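Local atomic coordinates of acyl-coenzyme A oxidase acox-1.1 (Caenorhabditis elegans, PDB entry 5K3H), a protein that catalyses the FAD-dependent desaturation of acyl-CoAs to (2E)-enoyl-CoAs, with release of hydrogen peroxide, in the first step of peroxisomal beta-oxidation. Residues B[69-74]-B[107-112]; B[76-81]-B[103-108]; B[88-91]-B[96-99]; B[114-119]-B[138-143]. All blocks are in the same frame, centred on the assembly; numbering follows the deposited sequence.

Overall arrangement
From the N terminus, helix 68-85 is the first element used and supplies one side of both contact 1 and contact 2. The chain then turns and runs through helix 97-105. Contact 3 closes the smallest loop, tying residues 88-91 to the start of that helix. Contact 2 closes a wider loop around it, near the other end of helix 97-105, and contact 1 the widest, joining 69-74 to 107-112. The last two share Gly107 and Ile108, and they touch where Asn111 packs on Leu106 and Leu79. Contact 4 opens only after contact 1 has closed and joins helix 114-127 to helix 130-141. All four lie in the helical N-terminal part of the oxidase.

Contact 1: B[69-74]-B[107-112]; sequences EEKIME and GIEGNP
Lys71 on helix 68-85 and Glu109, in the irregular loop between helices 97-105 and 114-127, mark the nearest approach of the two backbones, yet even there their CA atoms stand 8.9 Å apart. Two long side chains span that gap. Lys71 NZ donates to Glu109 OE1 at 2.7 Å, a salt bridge taken up by the syn lone pair of that oxygen. The glutamate reaches out extended beyond CG. The lysine runs nearly straight as far as CE and bends at the CD-CE torsion (chi4 -115°), which brings NZ onto the carboxylate. The two side chains meet at roughly a right angle, and Lys71 CD also passes 3.6 Å from Glu109 OE1. On its other oxygen Glu109 is hydrogen-bonded to Tyr419 OH, while Lys71 NZ has a second, weak bond to Leu63 O. Farther along, Pro112 packs against Leu662 of the second subunit, so the loop also belongs to the dimer interface. With a different partner on each oxygen, the buried carboxylate of Glu109 has its rotation fixed, and the ammonium beside it probably favours its ionised form; the tie between helix and loop is therefore chiefly ionic.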
loop_
_atom_site.group_PDB
_atom_site.type_symbol
_atom_site.label_atom_id
_atom_site.label_comp_id
_atom_site.label_asym_id
_atom_site.label_seq_id
_atom_site.Cartn_x
_atom_site.Cartn_y
_atom_site.Cartn_z
ATOM N N GLU B 69 -5.224 22.927 -3.478
ATOM C CA GLU B 69 -5.348 24.184 -4.213
ATOM C C GLU B 69 -3.995 24.868 -4.391
ATOM O O GLU B 69 -3.684 25.367 -5.480
ATOM C CB GLU B 69 -6.345 25.091 -3.491
ATOM C CG GLU B 69 -7.795 24.615 -3.629
ATOM C CD GLU B 69 -8.181 23.425 -2.729
ATOM O OE1 GLU B 69 -7.387 22.976 -1.854
ATOM O OE2 GLU B 69 -9.303 22.911 -2.950
ATOM N N GLU B 70 -3.162 24.871 -3.341
ATOM C CA GLU B 70 -1.839 25.485 -3.436
ATOM C C GLU B 70 -0.929 24.709 -4.389
ATOM O O GLU B 70 -0.163 25.309 -5.151
ATOM C CB GLU B 70 -1.211 25.575 -2.046
ATOM C CG GLU B 70 -1.904 26.528 -1.096
ATOM C CD GLU B 70 -1.451 26.328 0.349
ATOM O OE1 GLU B 70 -0.688 25.362 0.609
ATOM O OE2 GLU B 70 -1.871 27.116 1.239
ATOM N N LYS B 71 -0.997 23.375 -4.365
ATOM C CA LYS B 71 -0.163 22.582 -5.265
ATOM C C LYS B 71 -0.482 22.887 -6.724
ATOM O O LYS B 71 0.427 23.005 -7.554
ATOM C CB LYS B 71 -0.355 21.083 -4.998
ATOM C CG LYS B 71 0.164 20.546 -3.677
ATOM C CD LYS B 71 -0.313 19.105 -3.533
ATOM C CE LYS B 71 -0.167 18.578 -2.112
ATOM N NZ LYS B 71 0.806 17.477 -1.997
ATOM N N ILE B 72 -1.771 23.005 -7.057
ATOM C CA ILE B 72 -2.162 23.245 -8.451
ATOM C C ILE B 72 -1.715 24.637 -8.921
ATOM O O ILE B 72 -1.183 24.782 -10.032
ATOM C CB ILE B 72 -3.680 23.006 -8.621
ATOM C CG1 ILE B 72 -3.983 21.513 -8.369
ATOM C CG2 ILE B 72 -4.154 23.430 -10.007
ATOM C CD1 ILE B 72 -5.451 21.113 -8.411
ATOM N N MET B 73 -1.890 25.672 -8.081
ATOM C CA MET B 73 -1.350 27.002 -8.394
ATOM C C MET B 73 0.162 26.957 -8.639
ATOM O O MET B 73 0.663 27.508 -9.627
ATOM C CB MET B 73 -1.675 27.984 -7.266
ATOM C CG MET B 73 -3.041 28.652 -7.400
ATOM S SD MET B 73 -3.286 29.634 -8.903
ATOM C CE MET B 73 -2.437 31.158 -8.458
ATOM N N GLU B 74 0.908 26.336 -7.724
ATOM C CA GLU B 74 2.353 26.234 -7.873
ATOM C C GLU B 74 2.722 25.491 -9.154
ATOM O O GLU B 74 3.637 25.893 -9.880
ATOM C CB GLU B 74 2.925 25.517 -6.644
ATOM C CG GLU B 74 4.400 25.156 -6.703
ATOM C CD GLU B 74 5.278 26.367 -6.421
ATOM O OE1 GLU B 74 4.731 27.456 -6.182
ATOM O OE2 GLU B 74 6.511 26.246 -6.430
ATOM N N GLY B 107 7.718 17.217 -10.767
ATOM C CA GLY B 107 7.568 16.148 -9.801
ATOM C C GLY B 107 6.634 15.047 -10.267
ATOM O O GLY B 107 6.381 14.867 -11.455
ATOM N N ILE B 108 6.141 14.273 -9.304
ATOM C CA ILE B 108 5.308 13.106 -9.607
ATOM C C ILE B 108 3.821 13.305 -9.299
ATOM O O ILE B 108 3.007 12.459 -9.718
ATOM C CB ILE B 108 5.830 11.834 -8.900
ATOM C CG1 ILE B 108 5.809 11.977 -7.369
ATOM C CG2 ILE B 108 7.213 11.487 -9.412
ATOM C CD1 ILE B 108 6.119 10.678 -6.634
ATOM N N GLU B 109 3.432 14.375 -8.589
ATOM C CA GLU B 109 2.040 14.519 -8.175
ATOM C C GLU B 109 1.125 15.063 -9.272
ATOM O O GLU B 109 -0.090 15.142 -9.040
ATOM C CB GLU B 109 1.945 15.397 -6.929
ATOM C CG GLU B 109 2.787 14.871 -5.754
ATOM C CD GLU B 109 2.495 15.549 -4.416
ATOM O OE1 GLU B 109 1.343 16.001 -4.233
ATOM O OE2 GLU B 109 3.402 15.626 -3.552
ATOM N N GLY B 110 1.653 15.380 -10.453
ATOM C CA GLY B 110 0.874 15.836 -11.588
ATOM C C GLY B 110 1.155 17.286 -11.969
ATOM O O GLY B 110 1.882 18.020 -11.293
ATOM N N ASN B 111 0.565 17.683 -13.099
ATOM C CA ASN B 111 0.543 19.081 -13.512
ATOM C C ASN B 111 -0.635 19.275 -14.460
ATOM O O ASN B 111 -1.231 18.296 -14.922
ATOM C CB ASN B 111 1.882 19.507 -14.156
ATOM C CG ASN B 111 2.104 18.889 -15.519
ATOM O OD1 ASN B 111 1.692 19.442 -16.537
ATOM N ND2 ASN B 111 2.753 17.722 -15.545
ATOM N N PRO B 112 -1.036 20.526 -14.723
ATOM C CA PRO B 112 -2.238 20.771 -15.554
ATOM C C PRO B 112 -2.138 20.287 -16.984
ATOM O O PRO B 112 -3.160 20.284 -17.695
ATOM C CB PRO B 112 -2.382 22.294 -15.520
ATOM C CG PRO B 112 -1.740 22.698 -14.213
ATOM C CD PRO B 112 -0.585 21.763 -14.048
#

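Contact 2: B[76-81]-B[103-108]; sequences ARKLTV and NEVLGI
Lys78 lies at the middle of this buried contact, with Val105 and Leu106, near the end of helix 97-105, packed on it. Its chain is bent at chi3 (-81°), which turns the ammonium toward the backbone of the other segment. There NZ donates to Val105 O at 2.9 Å, approaching close to the direction in which the C=O bond points. NZ also makes a salt bridge to Asp59, so the buried ammonium has an acid to offset its charge and a carbonyl as a further acceptor. Lys78 CB lies 4.0 Å from Val105 CG1, the two side chains running alongside each other and pointing opposite ways. Leu106 CD2 touches the same CB, at 4.2 Å, and its other methyl turns to Leu79, CD1 to CD1 at 3.9 Å, the two leucines crossing at about a right angle. Leu82 packs on both Val105 and Leu106. A positive group set against a carbonyl near the end of a helix probably suits the helix dipole. Within the helical N-terminal domain of an acyl-CoA oxidase, this is the packing of two successive helices where the second gives way to a loop, Gly107 having positive phi.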
loop_
_atom_site.group_PDB
_atom_site.type_symbol
_atom_site.label_atom_id
_atom_site.label_comp_id
_atom_site.label_asym_id
_atom_site.label_seq_id
_atom_site.Cartn_x
_atom_site.Cartn_y
_atom_site.Cartn_z
ATOM N N ALA B 76 1.013 25.244 -11.936
ATOM C CA ALA B 76 0.757 26.125 -13.078
ATOM C C ALA B 76 1.811 27.225 -13.174
ATOM O O ALA B 76 2.273 27.562 -14.272
ATOM C CB ALA B 76 -0.646 26.730 -12.973
ATOM N N ARG B 77 2.195 27.799 -12.031
ATOM C CA ARG B 77 3.289 28.764 -11.992
ATOM C C ARG B 77 4.539 28.231 -12.690
ATOM O O ARG B 77 5.019 28.820 -13.669
ATOM C CB ARG B 77 3.593 29.122 -10.538
ATOM C CG ARG B 77 4.529 30.303 -10.365
ATOM C CD ARG B 77 4.928 30.494 -8.903
ATOM N NE ARG B 77 5.757 29.417 -8.377
ATOM C CZ ARG B 77 7.037 29.230 -8.709
ATOM N NH1 ARG B 77 7.638 30.033 -9.579
ATOM N NH2 ARG B 77 7.720 28.224 -8.182
ATOM N N LYS B 78 5.072 27.097 -12.202
ATOM C CA LYS B 78 6.290 26.514 -12.775
ATOM C C LYS B 78 6.098 26.123 -14.228
ATOM O O LYS B 78 7.028 26.243 -15.039
ATOM C CB LYS B 78 6.723 25.292 -11.965
ATOM C CG LYS B 78 7.111 25.645 -10.563
ATOM C CD LYS B 78 7.843 24.525 -9.878
ATOM C CE LYS B 78 6.834 23.509 -9.374
ATOM N NZ LYS B 78 7.432 22.618 -8.347
ATOM N N LEU B 79 4.902 25.657 -14.582
ATOM C CA LEU B 79 4.663 25.242 -15.956
ATOM C C LEU B 79 4.836 26.410 -16.927
ATOM O O LEU B 79 5.477 26.260 -17.975
ATOM C CB LEU B 79 3.265 24.630 -16.059
ATOM C CG LEU B 79 2.867 23.804 -17.275
ATOM C CD1 LEU B 79 3.880 22.705 -17.538
ATOM C CD2 LEU B 79 1.505 23.198 -16.993
ATOM N N THR B 80 4.302 27.591 -16.589
ATOM C CA THR B 80 4.456 28.736 -17.484
ATOM C C THR B 80 5.918 29.164 -17.592
ATOM O O THR B 80 6.390 29.506 -18.686
ATOM C CB THR B 80 3.580 29.908 -17.033
ATOM O OG1 THR B 80 3.947 30.296 -15.712
ATOM C CG2 THR B 80 2.099 29.564 -17.074
ATOM N N VAL B 81 6.659 29.148 -16.479
ATOM C CA VAL B 81 8.086 29.458 -16.560
ATOM C C VAL B 81 8.810 28.458 -17.456
ATOM O O VAL B 81 9.690 28.838 -18.238
ATOM C CB VAL B 81 8.706 29.502 -15.157
ATOM C CG1 VAL B 81 10.185 29.826 -15.258
ATOM C CG2 VAL B 81 7.974 30.515 -14.298
ATOM N N ASN B 103 10.521 15.890 -14.209
ATOM C CA ASN B 103 10.682 15.221 -12.909
ATOM C C ASN B 103 11.320 16.145 -11.877
ATOM O O ASN B 103 10.897 16.162 -10.717
ATOM C CB ASN B 103 11.550 13.966 -13.039
ATOM C CG ASN B 103 10.896 12.864 -13.821
ATOM O OD1 ASN B 103 9.673 12.735 -13.851
ATOM N ND2 ASN B 103 11.719 12.048 -14.473
ATOM N N GLU B 104 12.372 16.882 -12.277
ATOM C CA GLU B 104 13.016 17.862 -11.400
ATOM C C GLU B 104 12.052 18.981 -11.025
ATOM O O GLU B 104 11.909 19.337 -9.848
ATOM C CB GLU B 104 14.242 18.474 -12.094
ATOM C CG GLU B 104 15.499 17.627 -12.135
ATOM C CD GLU B 104 16.537 18.043 -11.094
ATOM O OE1 GLU B 104 16.386 19.109 -10.450
ATOM O OE2 GLU B 104 17.483 17.254 -10.879
ATOM N N VAL B 105 11.403 19.571 -12.023
ATOM C CA VAL B 105 10.616 20.781 -11.811
ATOM C C VAL B 105 9.197 20.445 -11.372
ATOM O O VAL B 105 8.744 20.913 -10.327
ATOM C CB VAL B 105 10.658 21.663 -13.091
ATOM C CG1 VAL B 105 9.702 22.847 -13.023
ATOM C CG2 VAL B 105 12.063 22.195 -13.293
ATOM N N LEU B 106 8.503 19.570 -12.095
ATOM C CA LEU B 106 7.086 19.356 -11.825
ATOM C C LEU B 106 6.820 18.211 -10.851
ATOM O O LEU B 106 5.812 18.249 -10.137
ATOM C CB LEU B 106 6.332 19.133 -13.148
ATOM C CG LEU B 106 6.336 20.322 -14.157
ATOM C CD1 LEU B 106 5.732 19.976 -15.515
ATOM C CD2 LEU B 106 5.655 21.583 -13.586
ATOM N N GLY B 107 7.718 17.217 -10.767
ATOM C CA GLY B 107 7.568 16.148 -9.801
ATOM C C GLY B 107 6.634 15.047 -10.267
ATOM O O GLY B 107 6.381 14.867 -11.455
ATOM N N ILE B 108 6.141 14.273 -9.304
ATOM C CA ILE B 108 5.308 13.106 -9.607
ATOM C C ILE B 108 3.821 13.305 -9.299
ATOM O O ILE B 108 3.007 12.459 -9.718
ATOM C CB ILE B 108 5.830 11.834 -8.900
ATOM C CG1 ILE B 108 5.809 11.977 -7.369
ATOM C CG2 ILE B 108 7.213 11.487 -9.412
ATOM C CD1 ILE B 108 6.119 10.678 -6.634
#

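Contact 3: B[88-91]-B[96-99]; sequences EIID and GELY
A mixed polar and apolar contact closes a short turn here, with Ile90 and Asp91, in the loop after helix 68-85, meeting Glu97 and Leu98 in the first turn of helix 97-105. The polar half is one nearly straight bond: Asp91 N donates to Glu97 OE1 at 2.9 Å with an N-H...O angle of 170°. The donor comes in on the syn side of the carboxylate but 33° out of its plane. Ile90 lies close against the same oxygen, its CB 3.4 Å from Glu97 OE1. This is a helix N terminus, with Gly96 in the N-cap position and Asp94 OD1 accepting from Glu97 N, so Glu97 is held through its backbone as well as its side chain. Its second oxygen, OE2, forms a salt bridge with Arg43, which also bonds to Ile89 O and so fastens both segments to helix 38-52. On the apolar side, Ile90 carries CG1 between its backbone N and carbonyl carbon (chi1 65°), and Ile90 CD1 then comes within 4.1 Å of Leu98 CB. Next to this, Ile90 CB lies 3.9 Å from Glu97 CB, the two side chains passing in opposing senses. The carboxylate of Asp91 turns elsewhere, to Thr93 OG1.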
loop_
_atom_site.group_PDB
_atom_site.type_symbol
_atom_site.label_atom_id
_atom_site.label_comp_id
_atom_site.label_asym_id
_atom_site.label_seq_id
_atom_site.Cartn_x
_atom_site.Cartn_y
_atom_site.Cartn_z
ATOM N N GLU B 88 16.609 27.178 -22.711
ATOM C CA GLU B 88 17.882 27.465 -22.070
ATOM C C GLU B 88 18.450 26.274 -21.327
ATOM O O GLU B 88 19.605 26.326 -20.897
ATOM C CB GLU B 88 17.694 28.615 -21.085
ATOM C CG GLU B 88 17.104 29.862 -21.721
ATOM C CD GLU B 88 16.573 30.824 -20.691
ATOM O OE1 GLU B 88 17.254 31.029 -19.658
ATOM O OE2 GLU B 88 15.491 31.409 -20.942
ATOM N N ILE B 89 17.682 25.195 -21.195
ATOM C CA ILE B 89 18.058 24.078 -20.350
ATOM C C ILE B 89 18.177 22.786 -21.145
ATOM O O ILE B 89 19.076 21.982 -20.883
ATOM C CB ILE B 89 17.051 23.917 -19.183
ATOM C CG1 ILE B 89 16.755 25.284 -18.542
ATOM C CG2 ILE B 89 17.597 22.970 -18.104
ATOM C CD1 ILE B 89 15.489 25.323 -17.684
ATOM N N ILE B 90 17.299 22.570 -22.134
ATOM C CA ILE B 90 17.223 21.288 -22.834
ATOM C C ILE B 90 17.077 21.496 -24.341
ATOM O O ILE B 90 16.914 22.610 -24.838
ATOM C CB ILE B 90 16.053 20.393 -22.343
ATOM C CG1 ILE B 90 14.705 21.046 -22.676
ATOM C CG2 ILE B 90 16.186 20.050 -20.859
ATOM C CD1 ILE B 90 13.538 20.098 -22.651
ATOM N N ASP B 91 17.170 20.379 -25.067
ATOM C CA ASP B 91 16.676 20.279 -26.427
ATOM C C ASP B 91 15.203 19.911 -26.348
ATOM O O ASP B 91 14.882 18.763 -26.004
ATOM C CB ASP B 91 17.463 19.223 -27.201
ATOM C CG ASP B 91 16.814 18.844 -28.541
ATOM O OD1 ASP B 91 17.313 17.891 -29.182
ATOM O OD2 ASP B 91 15.823 19.491 -28.963
ATOM N N GLY B 96 13.023 12.634 -22.950
ATOM C CA GLY B 96 14.110 12.091 -22.162
ATOM C C GLY B 96 14.728 13.272 -21.449
ATOM O O GLY B 96 14.759 13.301 -20.213
ATOM N N GLU B 97 15.148 14.295 -22.209
ATOM C CA GLU B 97 15.563 15.535 -21.561
ATOM C C GLU B 97 14.358 16.248 -20.964
ATOM O O GLU B 97 14.462 16.875 -19.903
ATOM C CB GLU B 97 16.317 16.459 -22.531
ATOM C CG GLU B 97 17.622 15.891 -23.099
ATOM C CD GLU B 97 18.623 16.963 -23.578
ATOM O OE1 GLU B 97 18.304 18.180 -23.577
ATOM O OE2 GLU B 97 19.747 16.574 -23.967
ATOM N N LEU B 98 13.214 16.190 -21.649
ATOM C CA LEU B 98 11.988 16.784 -21.122
ATOM C C LEU B 98 11.412 15.937 -19.988
ATOM O O LEU B 98 10.928 16.467 -18.986
ATOM C CB LEU B 98 10.967 16.951 -22.256
ATOM C CG LEU B 98 9.600 17.580 -22.000
ATOM C CD1 LEU B 98 9.734 19.042 -21.592
ATOM C CD2 LEU B 98 8.723 17.477 -23.235
ATOM N N TYR B 99 11.494 14.614 -20.112
ATOM C CA TYR B 99 11.047 13.740 -19.037
ATOM C C TYR B 99 11.823 14.036 -17.754
ATOM O O TYR B 99 11.234 14.200 -16.679
ATOM C CB TYR B 99 11.221 12.288 -19.481
ATOM C CG TYR B 99 10.676 11.268 -18.520
ATOM C CD1 TYR B 99 9.314 11.198 -18.265
ATOM C CD2 TYR B 99 11.519 10.378 -17.860
ATOM C CE1 TYR B 99 8.798 10.276 -17.400
ATOM C CE2 TYR B 99 11.008 9.444 -16.987
ATOM C CZ TYR B 99 9.644 9.399 -16.757
ATOM O OH TYR B 99 9.104 8.482 -15.871
#

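Contact 4: B[114-119]-B[138-143]; sequences ALHGVM and IRALRR
His116 brings one edge of its imidazole against Ala140, overlapping both the carbonyl oxygen and the methyl group of that residue. With chi1 at -177°, the ring leaves helix 114-127 in the direction of helix 130-141. NE2 then donates to Ala140 O at 2.9 Å, with an N-H...O angle of 159°. On the ring side the bond is well placed, because the oxygen lies practically in the imidazole plane. At the carbonyl it is less regular: the donor stands above the carbonyl plane, 43° out of it, and does not follow a lone pair. The other face of that plane is approached by Arg143 N, also at 2.9 Å from Ala140 O, so one oxygen is gripped from opposite faces. This second bond belongs to the Schellman motif that ends the helix, where Arg143 takes positive phi; the histidine therefore holds a carbonyl in the helix's closing turn. Beside the polar bond, Ala140 CB packs 3.9 Å from His116 CE1. The remaining ring nitrogen, ND1, is hydrogen-bonded to Gly147 N. Since a backbone N-H can only donate, ND1 acts as acceptor and NE2 as donor, consistent with a neutral ring whose rotation is fixed from both sides. The histidine thus joins three elements: its own helix 114-127, whose Phe120 ring meets it with the two planes inclined, the end of helix 130-141, and strand 147-150, whose Tyr149, an FAD-binding residue, lies about 9 Å away, side chain to side chain.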
loop_
_atom_site.group_PDB
_atom_site.type_symbol
_atom_site.label_atom_id
_atom_site.label_comp_id
_atom_site.label_asym_id
_atom_site.label_seq_id
_atom_site.Cartn_x
_atom_site.Cartn_y
_atom_site.Cartn_z
ATOM N N ALA B 114 -0.323 17.345 -17.792
ATOM C CA ALA B 114 0.205 15.988 -17.713
ATOM C C ALA B 114 -0.309 15.089 -18.837
ATOM O O ALA B 114 0.453 14.322 -19.425
ATOM C CB ALA B 114 -0.110 15.376 -16.356
ATOM N N LEU B 115 -1.601 15.184 -19.130
ATOM C CA LEU B 115 -2.208 14.369 -20.178
ATOM C C LEU B 115 -2.014 14.972 -21.568
ATOM O O LEU B 115 -2.033 14.260 -22.571
ATOM C CB LEU B 115 -3.696 14.150 -19.898
ATOM C CG LEU B 115 -4.040 12.920 -19.055
ATOM C CD1 LEU B 115 -3.714 11.642 -19.811
ATOM C CD2 LEU B 115 -3.307 12.959 -17.723
ATOM N N HIS B 116 -1.829 16.286 -21.618
ATOM C CA HIS B 116 -1.624 16.992 -22.883
ATOM C C HIS B 116 -0.537 16.332 -23.727
ATOM O O HIS B 116 -0.683 16.184 -24.952
ATOM C CB HIS B 116 -1.284 18.449 -22.597
ATOM C CG HIS B 116 -1.132 19.274 -23.825
ATOM N ND1 HIS B 116 -2.198 19.879 -24.453
ATOM C CD2 HIS B 116 -0.031 19.599 -24.542
ATOM C CE1 HIS B 116 -1.757 20.540 -25.508
ATOM N NE2 HIS B 116 -0.447 20.381 -25.587
ATOM N N GLY B 117 0.591 15.997 -23.102
ATOM C CA GLY B 117 1.684 15.336 -23.796
ATOM C C GLY B 117 1.607 13.822 -23.850
ATOM O O GLY B 117 2.094 13.204 -24.802
ATOM N N VAL B 118 1.017 13.211 -22.818
ATOM C CA VAL B 118 1.013 11.753 -22.710
ATOM C C VAL B 118 0.008 11.136 -23.678
ATOM O O VAL B 118 0.296 10.125 -24.327
ATOM C CB VAL B 118 0.726 11.325 -21.252
ATOM C CG1 VAL B 118 0.514 9.845 -21.176
ATOM C CG2 VAL B 118 1.865 11.711 -20.327
ATOM N N MET B 119 -1.172 11.730 -23.807
ATOM C CA MET B 119 -2.233 11.141 -24.613
ATOM C C MET B 119 -2.744 12.062 -25.707
ATOM O O MET B 119 -2.983 11.601 -26.821
ATOM C CB MET B 119 -3.432 10.743 -23.723
ATOM C CG MET B 119 -3.219 9.535 -22.814
ATOM S SD MET B 119 -2.749 8.023 -23.672
ATOM C CE MET B 119 -3.932 7.975 -25.008
ATOM N N ILE B 138 -0.487 21.312 -34.385
ATOM C CA ILE B 138 0.417 22.456 -34.286
ATOM C C ILE B 138 0.061 23.324 -33.083
ATOM O O ILE B 138 0.932 23.730 -32.308
ATOM C CB ILE B 138 0.387 23.282 -35.587
ATOM C CG1 ILE B 138 0.860 22.461 -36.793
ATOM C CG2 ILE B 138 1.207 24.558 -35.427
ATOM C CD1 ILE B 138 2.225 21.818 -36.638
ATOM N N ARG B 139 -1.223 23.624 -32.906
ATOM C CA ARG B 139 -1.625 24.415 -31.748
ATOM C C ARG B 139 -1.292 23.688 -30.449
ATOM O O ARG B 139 -0.811 24.305 -29.484
ATOM C CB ARG B 139 -3.121 24.718 -31.822
ATOM C CG ARG B 139 -3.555 25.576 -32.994
ATOM C CD ARG B 139 -4.983 26.078 -32.767
ATOM N NE ARG B 139 -5.098 27.124 -31.750
ATOM C CZ ARG B 139 -6.226 27.397 -31.099
ATOM N NH1 ARG B 139 -7.321 26.685 -31.342
ATOM N NH2 ARG B 139 -6.261 28.369 -30.199
ATOM N N ALA B 140 -1.493 22.365 -30.423
ATOM C CA ALA B 140 -1.180 21.598 -29.224
ATOM C C ALA B 140 0.312 21.649 -28.938
ATOM O O ALA B 140 0.724 21.914 -27.804
ATOM C CB ALA B 140 -1.672 20.159 -29.372
ATOM N N LEU B 141 1.142 21.428 -29.967
ATOM C CA LEU B 141 2.592 21.490 -29.769
ATOM C C LEU B 141 3.037 22.881 -29.333
ATOM O O LEU B 141 3.959 23.018 -28.520
ATOM C CB LEU B 141 3.330 21.062 -31.040
ATOM C CG LEU B 141 3.310 19.555 -31.317
ATOM C CD1 LEU B 141 3.862 19.232 -32.710
ATOM C CD2 LEU B 141 4.087 18.797 -30.248
ATOM N N ARG B 142 2.375 23.920 -29.825
ATOM C CA ARG B 142 2.687 25.281 -29.406
ATOM C C ARG B 142 2.042 25.652 -28.079
ATOM O O ARG B 142 2.232 26.784 -27.613
ATOM C CB ARG B 142 2.247 26.273 -30.482
ATOM C CG ARG B 142 3.073 26.228 -31.757
ATOM C CD ARG B 142 2.447 27.149 -32.785
ATOM N NE ARG B 142 2.235 28.455 -32.164
ATOM C CZ ARG B 142 3.176 29.373 -31.991
ATOM N NH1 ARG B 142 4.421 29.141 -32.401
ATOM N NH2 ARG B 142 2.875 30.515 -31.392
ATOM N N ARG B 143 1.268 24.739 -27.489
ATOM C CA ARG B 143 0.607 24.956 -26.207
ATOM C C ARG B 143 -0.375 26.120 -26.287
ATOM O O ARG B 143 -0.573 26.841 -25.300
ATOM C CB ARG B 143 1.621 25.155 -25.071
ATOM C CG ARG B 143 2.621 23.992 -24.938
ATOM C CD ARG B 143 3.586 24.119 -23.739
ATOM N NE ARG B 143 4.046 22.795 -23.276
ATOM C CZ ARG B 143 5.168 22.562 -22.585
ATOM N NH1 ARG B 143 5.974 23.556 -22.275
ATOM N NH2 ARG B 143 5.498 21.334 -22.206
#